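Local coordinates for cell shape-determining protein MreC (Streptococcus pneumoniae, PDB 2QF4), which helps form and maintain cell shape, probably within the elongasome that makes peripheral peptidoglycan, and is represented here by its major extracellular domain, at residues 111-117 and 128-134; 64-69 and 88-93; 6-10 and 33-39; 3-7 and 124-128. All blocks are in the same frame, centred on the assembly; numbering follows the deposited sequence. Where two conformers were deposited one is given.

Interaction 1: 111-117 and 128-134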
loop_
_atom_site.group_PDB
_atom_site.type_symbol
_atom_site.label_atom_id
_atom_site.label_comp_id
_atom_site.label_asym_id
_atom_site.label_seq_id
_atom_site.Cartn_x
_atom_site.Cartn_y
_atom_site.Cartn_z
ATOM N N ALA A 111 -11.835 -0.310 -15.682
ATOM C CA ALA A 111 -10.960 -1.458 -15.589
ATOM C C ALA A 111 -9.643 -1.164 -16.320
ATOM O O ALA A 111 -9.648 -0.631 -17.447
ATOM C CB ALA A 111 -11.672 -2.674 -16.186
ATOM N N GLY A 112 -8.525 -1.514 -15.713
ATOM C CA GLY A 112 -7.204 -1.268 -16.263
ATOM C C GLY A 112 -6.557 0.010 -15.796
ATOM O O GLY A 112 -5.342 0.150 -15.948
ATOM N N ASP A 113 -7.303 0.948 -15.222
ATOM C CA ASP A 113 -6.696 2.194 -14.771
ATOM C C ASP A 113 -5.621 1.863 -13.723
ATOM O O ASP A 113 -5.809 1.010 -12.834
ATOM C CB ASP A 113 -7.723 3.143 -14.185
ATOM C CG ASP A 113 -8.623 3.816 -15.231
ATOM O OD1 ASP A 113 -8.332 3.756 -16.434
ATOM O OD2 ASP A 113 -9.613 4.450 -14.792
ATOM N N LYS A 114 -4.496 2.543 -13.806
ATOM C CA LYS A 114 -3.377 2.238 -12.940
ATOM C C LYS A 114 -3.506 2.891 -11.579
ATOM O O LYS A 114 -3.877 4.052 -11.451
ATOM C CB LYS A 114 -2.061 2.686 -13.588
ATOM C CG LYS A 114 -1.743 1.938 -14.892
ATOM C CD LYS A 114 -1.452 0.476 -14.663
ATOM C CE LYS A 114 -0.715 -0.177 -15.861
ATOM N NZ LYS A 114 -1.423 -0.021 -17.160
ATOM N N VAL A 115 -3.137 2.127 -10.550
ATOM C CA VAL A 115 -3.196 2.543 -9.171
ATOM C C VAL A 115 -1.802 2.548 -8.592
ATOM O O VAL A 115 -1.067 1.567 -8.755
ATOM C CB VAL A 115 -4.112 1.605 -8.333
ATOM C CG1 VAL A 115 -4.303 2.129 -6.924
ATOM C CG2 VAL A 115 -5.428 1.406 -9.030
ATOM N N THR A 116 -1.433 3.667 -7.986
ATOM C CA THR A 116 -0.121 3.851 -7.371
ATOM C C THR A 116 -0.336 4.489 -5.995
ATOM O O THR A 116 -1.429 4.925 -5.651
ATOM C CB THR A 116 0.793 4.744 -8.254
ATOM O OG1 THR A 116 0.128 5.995 -8.477
ATOM C CG2 THR A 116 1.092 4.062 -9.549
ATOM N N THR A 117 0.719 4.548 -5.179
ATOM C CA THR A 117 0.571 5.218 -3.900
ATOM C C THR A 117 0.420 6.720 -4.136
ATOM O O THR A 117 0.951 7.291 -5.086
ATOM C CB THR A 117 1.686 4.897 -2.937
ATOM O OG1 THR A 117 2.965 5.230 -3.529
ATOM C CG2 THR A 117 1.651 3.406 -2.545
ATOM N N ILE A 128 4.474 4.546 -6.013
ATOM C CA ILE A 128 4.815 3.142 -5.962
ATOM C C ILE A 128 3.666 2.362 -6.624
ATOM O O ILE A 128 2.503 2.578 -6.279
ATOM C CB ILE A 128 4.967 2.653 -4.520
ATOM C CG1 ILE A 128 6.091 3.397 -3.804
ATOM C CG2 ILE A 128 5.202 1.138 -4.486
ATOM C CD1 ILE A 128 6.100 3.177 -2.282
ATOM N N PRO A 129 3.965 1.459 -7.580
ATOM C CA PRO A 129 2.886 0.671 -8.199
ATOM C C PRO A 129 2.111 -0.128 -7.159
ATOM O O PRO A 129 2.713 -0.793 -6.321
ATOM C CB PRO A 129 3.631 -0.246 -9.186
ATOM C CG PRO A 129 4.880 0.518 -9.485
ATOM C CD PRO A 129 5.262 1.155 -8.198
ATOM N N VAL A 130 0.790 -0.124 -7.299
ATOM C CA VAL A 130 -0.124 -0.928 -6.463
ATOM C C VAL A 130 -0.832 -2.000 -7.279
ATOM O O VAL A 130 -0.813 -3.179 -6.905
ATOM C CB VAL A 130 -1.137 -0.023 -5.745
ATOM C CG1 VAL A 130 -2.128 -0.847 -4.909
ATOM C CG2 VAL A 130 -0.399 0.934 -4.834
ATOM N N GLY A 131 -1.430 -1.610 -8.395
ATOM C CA GLY A 131 -2.153 -2.555 -9.232
ATOM C C GLY A 131 -2.977 -1.851 -10.261
ATOM O O GLY A 131 -2.692 -0.709 -10.611
ATOM N N GLU A 132 -4.000 -2.555 -10.740
ATOM C CA GLU A 132 -4.886 -1.997 -11.753
ATOM C C GLU A 132 -6.315 -2.192 -11.319
ATOM O O GLU A 132 -6.664 -3.191 -10.668
ATOM C CB GLU A 132 -4.660 -2.613 -13.113
ATOM C CG GLU A 132 -4.993 -4.037 -13.242
ATOM C CD GLU A 132 -4.761 -4.576 -14.646
ATOM O OE1 GLU A 132 -4.584 -3.774 -15.595
ATOM O OE2 GLU A 132 -4.755 -5.824 -14.779
ATOM N N VAL A 133 -7.165 -1.230 -11.683
ATOM C CA VAL A 133 -8.559 -1.297 -11.342
ATOM C C VAL A 133 -9.230 -2.495 -11.977
ATOM O O VAL A 133 -9.026 -2.782 -13.168
ATOM C CB VAL A 133 -9.287 0.005 -11.788
ATOM C CG1 VAL A 133 -10.785 -0.140 -11.645
ATOM C CG2 VAL A 133 -8.753 1.199 -10.984
ATOM N N VAL A 134 -10.027 -3.198 -11.198
ATOM C CA VAL A 134 -10.987 -4.185 -11.685
ATOM C C VAL A 134 -12.318 -3.513 -11.978
ATOM O O VAL A 134 -12.787 -3.524 -13.113
ATOM C CB VAL A 134 -11.123 -5.362 -10.687
ATOM C CG1 VAL A 134 -12.255 -6.305 -11.084
ATOM C CG2 VAL A 134 -9.815 -6.109 -10.584
HETATM O O HOH W 1 -3.368 -1.492 -16.779
#

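Interaction 2: 64-69 and 88-93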
loop_
_atom_site.group_PDB
_atom_site.type_symbol
_atom_site.label_atom_id
_atom_site.label_comp_id
_atom_site.label_asym_id
_atom_site.label_seq_id
_atom_site.Cartn_x
_atom_site.Cartn_y
_atom_site.Cartn_z
ATOM N N LEU A 64 -0.891 -6.119 2.489
ATOM C CA LEU A 64 -2.086 -5.564 1.847
ATOM C C LEU A 64 -3.241 -6.536 1.708
ATOM O O LEU A 64 -4.348 -6.127 1.368
ATOM C CB LEU A 64 -1.742 -5.062 0.438
ATOM C CG LEU A 64 -0.796 -3.869 0.323
ATOM C CD1 LEU A 64 -0.721 -3.460 -1.164
ATOM C CD2 LEU A 64 -1.209 -2.687 1.198
ATOM N N THR A 65 -3.005 -7.814 1.944
ATOM C CA THR A 65 -4.036 -8.843 1.793
ATOM C C THR A 65 -4.877 -9.071 3.054
ATOM O O THR A 65 -5.710 -9.954 3.057
ATOM C CB THR A 65 -3.373 -10.129 1.324
ATOM O OG1 THR A 65 -2.276 -10.423 2.201
ATOM C CG2 THR A 65 -2.857 -9.980 -0.117
ATOM N N ASN A 66 -4.702 -8.236 4.083
ATOM C CA ASN A 66 -5.563 -8.300 5.254
ATOM C C ASN A 66 -6.979 -7.849 4.960
ATOM O O ASN A 66 -7.212 -6.862 4.274
ATOM C CB ASN A 66 -4.963 -7.516 6.392
ATOM C CG ASN A 66 -3.837 -8.259 7.002
ATOM O OD1 ASN A 66 -4.053 -9.298 7.648
ATOM N ND2 ASN A 66 -2.625 -7.785 6.798
ATOM N N THR A 67 -7.937 -8.589 5.487
ATOM C CA THR A 67 -9.352 -8.320 5.259
ATOM C C THR A 67 -9.715 -6.873 5.566
ATOM O O THR A 67 -10.319 -6.194 4.740
ATOM C CB THR A 67 -10.216 -9.273 6.097
ATOM O OG1 THR A 67 -9.854 -10.611 5.753
ATOM C CG2 THR A 67 -11.706 -9.004 5.847
ATOM N N GLU A 68 -9.346 -6.415 6.759
ATOM C CA GLU A 68 -9.548 -5.050 7.171
ATOM C C GLU A 68 -8.192 -4.386 7.348
ATOM O O GLU A 68 -7.269 -5.002 7.860
ATOM C CB GLU A 68 -10.287 -5.007 8.515
ATOM C CG GLU A 68 -11.696 -5.495 8.454
ATOM C CD GLU A 68 -12.651 -4.495 7.866
ATOM O OE1 GLU A 68 -12.298 -3.369 7.494
ATOM O OE2 GLU A 68 -13.847 -4.835 7.828
ATOM N N ASN A 69 -8.090 -3.142 6.903
ATOM C CA ASN A 69 -6.839 -2.393 6.922
ATOM C C ASN A 69 -7.100 -1.024 7.540
ATOM O O ASN A 69 -7.787 -0.210 6.934
ATOM C CB ASN A 69 -6.265 -2.262 5.519
ATOM C CG ASN A 69 -4.794 -1.902 5.547
ATOM O OD1 ASN A 69 -4.413 -0.876 6.108
ATOM N ND2 ASN A 69 -3.960 -2.754 4.965
ATOM N N ILE A 88 -6.662 2.849 0.919
ATOM C CA ILE A 88 -6.860 1.403 1.047
ATOM C C ILE A 88 -7.629 1.108 2.329
ATOM O O ILE A 88 -7.261 1.597 3.393
ATOM C CB ILE A 88 -5.528 0.682 1.064
ATOM C CG1 ILE A 88 -4.834 0.809 -0.300
ATOM C CG2 ILE A 88 -5.709 -0.795 1.434
ATOM C CD1 ILE A 88 -3.373 0.346 -0.319
ATOM N N ILE A 89 -8.704 0.329 2.226
ATOM C CA ILE A 89 -9.518 -0.015 3.422
ATOM C C ILE A 89 -9.509 -1.505 3.733
ATOM O O ILE A 89 -9.938 -1.879 4.814
ATOM C CB ILE A 89 -10.963 0.543 3.287
ATOM C CG1 ILE A 89 -11.687 -0.053 2.083
ATOM C CG2 ILE A 89 -10.932 2.065 3.273
ATOM C CD1 ILE A 89 -13.236 0.132 2.096
ATOM N N GLY A 90 -9.031 -2.356 2.833
ATOM C CA GLY A 90 -9.023 -3.795 3.098
ATOM C C GLY A 90 -8.845 -4.589 1.848
ATOM O O GLY A 90 -8.426 -4.044 0.824
ATOM N N TYR A 91 -9.171 -5.867 1.927
ATOM C CA TYR A 91 -8.893 -6.826 0.871
ATOM C C TYR A 91 -9.967 -7.885 0.929
ATOM O O TYR A 91 -10.326 -8.352 2.015
ATOM C CB TYR A 91 -7.509 -7.474 1.026
ATOM C CG TYR A 91 -7.078 -8.382 -0.072
ATOM C CD1 TYR A 91 -7.240 -9.750 0.036
ATOM C CD2 TYR A 91 -6.475 -7.891 -1.208
ATOM C CE1 TYR A 91 -6.815 -10.610 -0.971
ATOM C CE2 TYR A 91 -6.062 -8.763 -2.229
ATOM C CZ TYR A 91 -6.271 -10.102 -2.085
ATOM O OH TYR A 91 -5.837 -10.996 -3.041
ATOM N N ASP A 92 -10.511 -8.227 -0.230
ATOM C CA ASP A 92 -11.508 -9.276 -0.351
ATOM C C ASP A 92 -10.820 -10.537 -0.785
ATOM O O ASP A 92 -10.419 -10.688 -1.944
ATOM C CB ASP A 92 -12.525 -8.853 -1.376
ATOM C CG ASP A 92 -13.636 -9.901 -1.608
ATOM O OD1 ASP A 92 -14.665 -9.497 -2.152
ATOM O OD2 ASP A 92 -13.458 -11.085 -1.282
ATOM N N LYS A 93 -10.642 -11.443 0.182
ATOM C CA LYS A 93 -9.897 -12.655 -0.023
ATOM C C LYS A 93 -10.580 -13.626 -0.976
ATOM O O LYS A 93 -9.911 -14.381 -1.648
ATOM C CB LYS A 93 -9.630 -13.338 1.331
ATOM C CG LYS A 93 -8.794 -12.458 2.246
ATOM C CD LYS A 93 -8.705 -13.000 3.674
ATOM C CE LYS A 93 -7.610 -12.348 4.412
ATOM N NZ LYS A 93 -6.294 -12.694 3.789
HETATM O O HOH W 2 -10.891 -0.866 7.183
HETATM O O HOH W 3 -4.605 1.285 4.287
HETATM O O HOH W 4 -7.524 2.294 6.093
#

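Interaction 3: 6-10 and 33-39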
loop_
_atom_site.group_PDB
_atom_site.type_symbol
_atom_site.label_atom_id
_atom_site.label_comp_id
_atom_site.label_asym_id
_atom_site.label_seq_id
_atom_site.Cartn_x
_atom_site.Cartn_y
_atom_site.Cartn_z
ATOM N N THR A 6 13.483 9.842 -1.531
ATOM C CA THR A 6 13.175 8.727 -0.648
ATOM C C THR A 6 14.419 8.198 0.027
ATOM O O THR A 6 15.549 8.454 -0.372
ATOM C CB THR A 6 12.414 7.551 -1.316
ATOM O OG1 THR A 6 13.327 6.743 -2.075
ATOM C CG2 THR A 6 11.256 8.047 -2.200
ATOM N N LYS A 7 14.180 7.486 1.113
ATOM C CA LYS A 7 15.170 6.682 1.809
ATOM C C LYS A 7 14.657 5.259 1.860
ATOM O O LYS A 7 13.468 5.039 2.050
ATOM C CB LYS A 7 15.426 7.219 3.223
ATOM C CG LYS A 7 14.182 7.450 4.060
ATOM C CD LYS A 7 14.423 8.082 5.391
ATOM C CE LYS A 7 13.102 8.222 6.106
ATOM N NZ LYS A 7 13.246 8.791 7.476
ATOM N N THR A 8 15.560 4.303 1.700
ATOM C CA THR A 8 15.162 2.919 1.583
ATOM C C THR A 8 16.038 2.033 2.439
ATOM O O THR A 8 17.163 2.379 2.780
ATOM C CB THR A 8 15.251 2.414 0.134
ATOM O OG1 THR A 8 16.622 2.109 -0.200
ATOM C CG2 THR A 8 14.680 3.388 -0.888
ATOM N N LEU A 9 15.512 0.856 2.743
ATOM C CA LEU A 9 16.234 -0.141 3.520
ATOM C C LEU A 9 15.736 -1.516 3.124
ATOM O O LEU A 9 14.541 -1.807 3.263
ATOM C CB LEU A 9 15.943 0.096 5.023
ATOM C CG LEU A 9 16.597 -0.865 6.008
ATOM C CD1 LEU A 9 18.113 -0.921 5.885
ATOM C CD2 LEU A 9 16.146 -0.558 7.422
ATOM N N ALA A 10 16.619 -2.377 2.646
ATOM C CA ALA A 10 16.273 -3.747 2.264
ATOM C C ALA A 10 16.687 -4.663 3.388
ATOM O O ALA A 10 17.781 -4.527 3.935
ATOM C CB ALA A 10 16.918 -4.121 0.930
ATOM N N LYS A 33 19.031 0.708 11.888
ATOM C CA LYS A 33 19.435 0.810 10.493
ATOM C C LYS A 33 18.569 1.752 9.655
ATOM O O LYS A 33 18.720 1.827 8.447
ATOM C CB LYS A 33 19.476 -0.577 9.852
ATOM C CG LYS A 33 20.720 -1.330 10.188
ATOM C CD LYS A 33 20.660 -2.757 9.746
ATOM C CE LYS A 33 21.960 -3.472 10.101
ATOM N NZ LYS A 33 21.905 -4.910 9.688
ATOM N N GLY A 34 17.718 2.511 10.324
ATOM C CA GLY A 34 16.983 3.583 9.665
ATOM C C GLY A 34 15.528 3.308 9.337
ATOM O O GLY A 34 14.883 4.130 8.686
ATOM N N ALA A 35 14.983 2.179 9.780
ATOM C CA ALA A 35 13.559 1.924 9.575
ATOM C C ALA A 35 12.760 3.001 10.308
ATOM O O ALA A 35 13.131 3.422 11.425
ATOM C CB ALA A 35 13.214 0.541 10.084
ATOM N N SER A 36 11.690 3.460 9.644
ATOM C CA SER A 36 10.802 4.503 10.171
ATOM C C SER A 36 9.334 4.123 9.991
ATOM O O SER A 36 8.934 3.318 9.143
ATOM C CB SER A 36 11.092 5.909 9.562
ATOM O OG SER A 36 11.141 5.970 8.141
ATOM N N GLU A 37 8.514 4.792 10.780
ATOM C CA GLU A 37 7.112 4.493 10.847
ATOM C C GLU A 37 6.347 5.028 9.596
ATOM O O GLU A 37 5.206 4.626 9.391
ATOM C CB GLU A 37 6.452 5.098 12.124
ATOM C CG GLU A 37 7.292 5.723 13.246
ATOM C CD GLU A 37 8.384 4.860 13.839
ATOM O OE1 GLU A 37 8.092 3.953 14.640
ATOM O OE2 GLU A 37 9.553 5.162 13.562
ATOM N N ASN A 38 6.940 5.897 8.776
ATOM C CA ASN A 38 6.270 6.399 7.573
ATOM C C ASN A 38 6.479 5.488 6.416
ATOM O O ASN A 38 6.048 5.826 5.324
ATOM C CB ASN A 38 6.666 7.888 7.164
ATOM C CG ASN A 38 8.098 8.037 6.513
ATOM O OD1 ASN A 38 8.973 7.194 6.701
ATOM N ND2 ASN A 38 8.312 9.129 5.736
ATOM N N MET A 39 7.167 4.334 6.613
ATOM C CA MET A 39 7.603 3.571 5.486
ATOM C C MET A 39 6.581 2.583 4.981
ATOM O O MET A 39 5.836 1.950 5.732
ATOM C CB MET A 39 8.933 2.858 5.778
ATOM C CG MET A 39 10.111 3.814 5.897
ATOM S SD MET A 39 11.614 2.935 6.299
ATOM C CE MET A 39 12.830 4.205 5.800
HETATM O O HOH W 5 14.903 6.912 8.830
#

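Interaction 4: 3-7 and 124-128. With EDO (1,2-ethanediol), chain E.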
loop_
_atom_site.group_PDB
_atom_site.type_symbol
_atom_site.label_atom_id
_atom_site.label_comp_id
_atom_site.label_asym_id
_atom_site.label_seq_id
_atom_site.Cartn_x
_atom_site.Cartn_y
_atom_site.Cartn_z
ATOM N N LEU A 3 8.043 15.579 -8.178
ATOM C CA LEU A 3 9.412 15.038 -7.901
ATOM C C LEU A 3 9.559 14.675 -6.423
ATOM O O LEU A 3 8.930 15.270 -5.548
ATOM C CB LEU A 3 10.456 16.093 -8.245
ATOM C CG LEU A 3 10.546 16.581 -9.706
ATOM C CD1 LEU A 3 11.563 17.731 -9.752
ATOM C CD2 LEU A 3 10.921 15.491 -10.727
ATOM N N GLN A 4 10.394 13.690 -6.143
ATOM C CA GLN A 4 10.413 13.065 -4.826
ATOM C C GLN A 4 11.795 12.584 -4.432
ATOM O O GLN A 4 12.639 12.233 -5.263
ATOM C CB GLN A 4 9.402 11.889 -4.806
ATOM C CG GLN A 4 8.962 11.423 -3.473
ATOM C CD GLN A 4 7.736 10.492 -3.541
ATOM O OE1 GLN A 4 6.679 10.767 -2.902
ATOM N NE2 GLN A 4 7.875 9.381 -4.302
ATOM N N ALA A 5 11.983 12.549 -3.134
ATOM C CA ALA A 5 13.208 12.043 -2.507
ATOM C C ALA A 5 12.835 10.997 -1.482
ATOM O O ALA A 5 11.923 11.226 -0.682
ATOM C CB ALA A 5 13.989 13.171 -1.854
ATOM N N THR A 6 13.483 9.842 -1.531
ATOM C CA THR A 6 13.175 8.727 -0.648
ATOM C C THR A 6 14.419 8.198 0.027
ATOM O O THR A 6 15.549 8.454 -0.372
ATOM C CB THR A 6 12.414 7.551 -1.316
ATOM O OG1 THR A 6 13.327 6.743 -2.075
ATOM C CG2 THR A 6 11.256 8.047 -2.200
ATOM N N LYS A 7 14.180 7.486 1.113
ATOM C CA LYS A 7 15.170 6.682 1.809
ATOM C C LYS A 7 14.657 5.259 1.860
ATOM O O LYS A 7 13.468 5.039 2.050
ATOM C CB LYS A 7 15.426 7.219 3.223
ATOM C CG LYS A 7 14.182 7.450 4.060
ATOM C CD LYS A 7 14.423 8.082 5.391
ATOM C CE LYS A 7 13.102 8.222 6.106
ATOM N NZ LYS A 7 13.246 8.791 7.476
ATOM N N ASN A 124 3.668 8.595 3.376
ATOM C CA ASN A 124 3.737 9.735 2.473
ATOM C C ASN A 124 4.748 9.596 1.362
ATOM O O ASN A 124 5.510 10.481 1.092
ATOM C CB ASN A 124 3.918 11.055 3.263
ATOM C CG ASN A 124 5.218 11.161 4.023
ATOM O OD1 ASN A 124 5.856 10.174 4.311
ATOM N ND2 ASN A 124 5.640 12.391 4.312
ATOM N N VAL A 125 4.730 8.454 0.668
ATOM C CA VAL A 125 5.562 8.222 -0.501
ATOM C C VAL A 125 4.656 7.859 -1.664
ATOM O O VAL A 125 3.994 6.835 -1.647
ATOM C CB VAL A 125 6.662 7.135 -0.298
ATOM C CG1 VAL A 125 6.162 5.961 0.492
ATOM C CG2 VAL A 125 7.299 6.716 -1.600
ATOM N N ALA A 126 4.684 8.694 -2.681
ATOM C CA ALA A 126 3.856 8.553 -3.855
ATOM C C ALA A 126 4.507 7.706 -4.950
ATOM O O ALA A 126 5.718 7.488 -4.950
ATOM C CB ALA A 126 3.511 9.962 -4.404
ATOM N N ASP A 127 3.673 7.213 -5.869
ATOM C CA ASP A 127 4.077 6.664 -7.159
ATOM C C ASP A 127 4.581 5.230 -7.133
ATOM O O ASP A 127 5.005 4.710 -8.149
ATOM C CB ASP A 127 5.083 7.601 -7.883
ATOM C CG ASP A 127 4.536 8.999 -8.068
ATOM O OD1 ASP A 127 3.361 9.183 -8.361
ATOM O OD2 ASP A 127 5.313 9.968 -7.902
ATOM N N ILE A 128 4.474 4.546 -6.013
ATOM C CA ILE A 128 4.815 3.142 -5.962
ATOM C C ILE A 128 3.666 2.362 -6.624
ATOM O O ILE A 128 2.503 2.578 -6.279
ATOM C CB ILE A 128 4.967 2.653 -4.520
ATOM C CG1 ILE A 128 6.091 3.397 -3.804
ATOM C CG2 ILE A 128 5.202 1.138 -4.486
ATOM C CD1 ILE A 128 6.100 3.177 -2.282
HETATM C C1 EDO E . 8.849 4.897 -7.157
HETATM O O1 EDO E . 7.996 3.816 -7.537
HETATM C C2 EDO E . 8.161 5.732 -6.087
HETATM O O2 EDO E . 9.018 5.806 -4.944
#

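Interaction 1: 111-117 and 128-134
Val115 faces Gly131 where segments 114-117 and 128-134 run antiparallel, at 144° to each other, their axes approaching to 4.4 Å. Val115 N bonds to Gly131 O at 2.9 Å, while Val115 O takes two hydrogen bonds in return, from Val130 N at 2.9 Å and Gly131 N at 3.2 Å, both from the same face of its carbonyl plane. Two residues against one make a classic beta bulge, and beyond it Thr116 pairs with Pro129. Thr117 grips the far end twice. Its N-H goes to Ile128 O, and its hydroxyl, held between backbone N and carbonyl carbon (chi1 56°), receives the N-H of Ile128, with Thr117 OG1 3.0 Å from Ile128 N, while bonding to Val125 O.

Among the side chains, the two branches of Val115 divide the work: CG2 meets Val133 CG2 at 3.9 Å, the two valines crossing at about a right angle, and CG1 lies 4.0 Å from Val130 CB. The opposite face, with Lys114 and Glu132, is polar, and there one water gives its hydrogens to Gly112 O and Glu132 OE1 and accepts from Lys114 NZ.

Strand 114-118 lies between strands 126-137 and 74-79 and so closes the second barrel. Inside, Val115 packs on Val75, Ile100 and Val149, Val133 on Ile77 and Val147; at the margin Asp113 OD2 bonds to His79 ND1.

Interaction 2: 64-69 and 88-93
Tyr91 lays its ring along Thr65, the two side chains side by side and pointing the same way. Starting at CB, the tyrosine is among carbonyls: Tyr91 CB lies 3.3 Å from Asn66 O, with Leu64 O close by. A chi1 of -175° carries the ring alongside Thr65, with Thr65 CA over one face, 3.9 Å from the ring centroid and 24° off the normal, a CH-pi contact offset toward the rim. Further out, Tyr91 CD1 meets Thr65 O at 3.4 Å, and at the far end of the ring Tyr91 CZ touches Thr65 CG2 at 3.9 Å. Lys93 CG approaches the ring edge in plane.

Residues 64-69 belong to the connection that leaves the first barrel after strand 59-63 and enters the second at strand 74-79, so this contact lays the linker on strand 82-92 of the second barrel. The two six-stranded antiparallel barrels together make the alpha-lytic protease fold.

The backbones meet through Tyr91 N to Thr67 O (3.1 Å) and Asn69 N to Ile89 O (3.1 Å), each donor standing well above the acceptor's carbonyl plane. Two waters extend the pairing, one joining Asn69 OD1, which also accepts from Asp71 N, to Ile88 O and the other joining Asn69 O to that carbonyl. Deeper in, Leu64 CD2 meets Ile88 CD1 at 4.0 Å, while Leu151 of strand 146-151 packs against Leu64, Thr65 and Tyr91.

Interaction 3: 6-10 and 33-39
Lys7 NZ reaches the 33-39 loop through a water that accepts from Lys7 NZ at 2.8 Å and donates a hydrogen bond to Gly34 O. The direct approach is looser, Lys7 NZ standing 3.6 Å from Ser36 OG. That hydroxyl is turned to Asn38 OD1, to which it donates at 2.9 Å.

The remaining contacts across the segments are van der Waals. From CG the Lys7 chain runs fully extended over the methionine, and Met39 CE touches Lys7 CG at 3.9 Å, the two side chains crossing at about a right angle. Within the loop, Met39 SD also receives a weak hydrogen bond from Ser36 N. Leu9, whose chi1 of 179° points CG straight away from the amide nitrogen, drops its CD2 onto the loop backbone: Leu9 CD2 is 3.7 Å from Lys33 O, and Ala35 CB lies 4.1 Å from the same methyl.

Ser36 to Met39 form a type I beta turn closed by Met39 N to Ser36 O at 3.2 Å. Lys7 and Leu9 pair through their backbones with Gly165 and Leu163 of strand 160-166. The turn delivers the chain into strand 40-43, the other neighbour of strand 160-166, and the loop packs on strand 6-16 in the first of the two antiparallel barrels of the alpha-lytic protease fold.

Interaction 4: 3-7 and 124-128
Gln4 and Ala126 carry the hydrogen bonding, which is a two-pronged grip of a side-chain amide on one residue's backbone. Gln4 OE1 accepts Ala126 N at 2.9 Å, nearly straight at 167° and on a lone pair in the plane of the carbonyl. Gln4 NE2 returns a bond to Ala126 O, also 2.9 Å; the acceptor lies in the amide plane of the glutamine, while the donor is tilted from the plane of the Ala126 carbonyl. Both bonds depend on the glutamine stretching out fully, with CG anti to the backbone N (chi1 -161°), and together they fix the rotation of the amide.

Packing is slight. Ala126 CB comes to 3.6 Å from Gln4 OE1, beside the bonded N-H. Val125 was modelled in two conformers, so its touch on Thr6 is doubtful.

A 1,2-ethanediol, probably from the crystallisation liquor, lies beside the contact: its O1 gives a hydrogen bond to Asp127 O (3.2 Å), and its C2 lies 3.9 Å from Ile128 CG1.

Residues 124-128 also have polar partners outside the contact. Asp127 OD1 makes a salt bridge with Lys76 NZ, and Asn124 bonds through its carbonyl O to Asn166.

The chemistry implies a local, directional clasp rather than a hydrophobic interface. One side-chain amide, through its C=O and N-H together, ties the N-terminal lead of strand 6-16, in the first barrel, to the start of strand 126-137 in the second, at the surface of the molecule.

Interactions 1 and 4 share Ile128 and strand 126-137, with centres about 17 Å apart; where they meet, Thr117 O lies 2.8 Å from Asp127 N, a probable hydrogen bond. Interaction 3 starts from the same strand as interaction 4, sharing Thr6 and Lys7, and the two are joined by Asn38 ND2 to Asn124 OD1 at 3.0 Å. Interaction 2 has its centre about 23 Å from those of interactions 3 and 4. It shares a sheet with interactions 1 and 4, and its centre is about 15 Å from that of interaction 1. The ethanediol lies at interaction 4, beside the Ile128 that interaction 1 also uses.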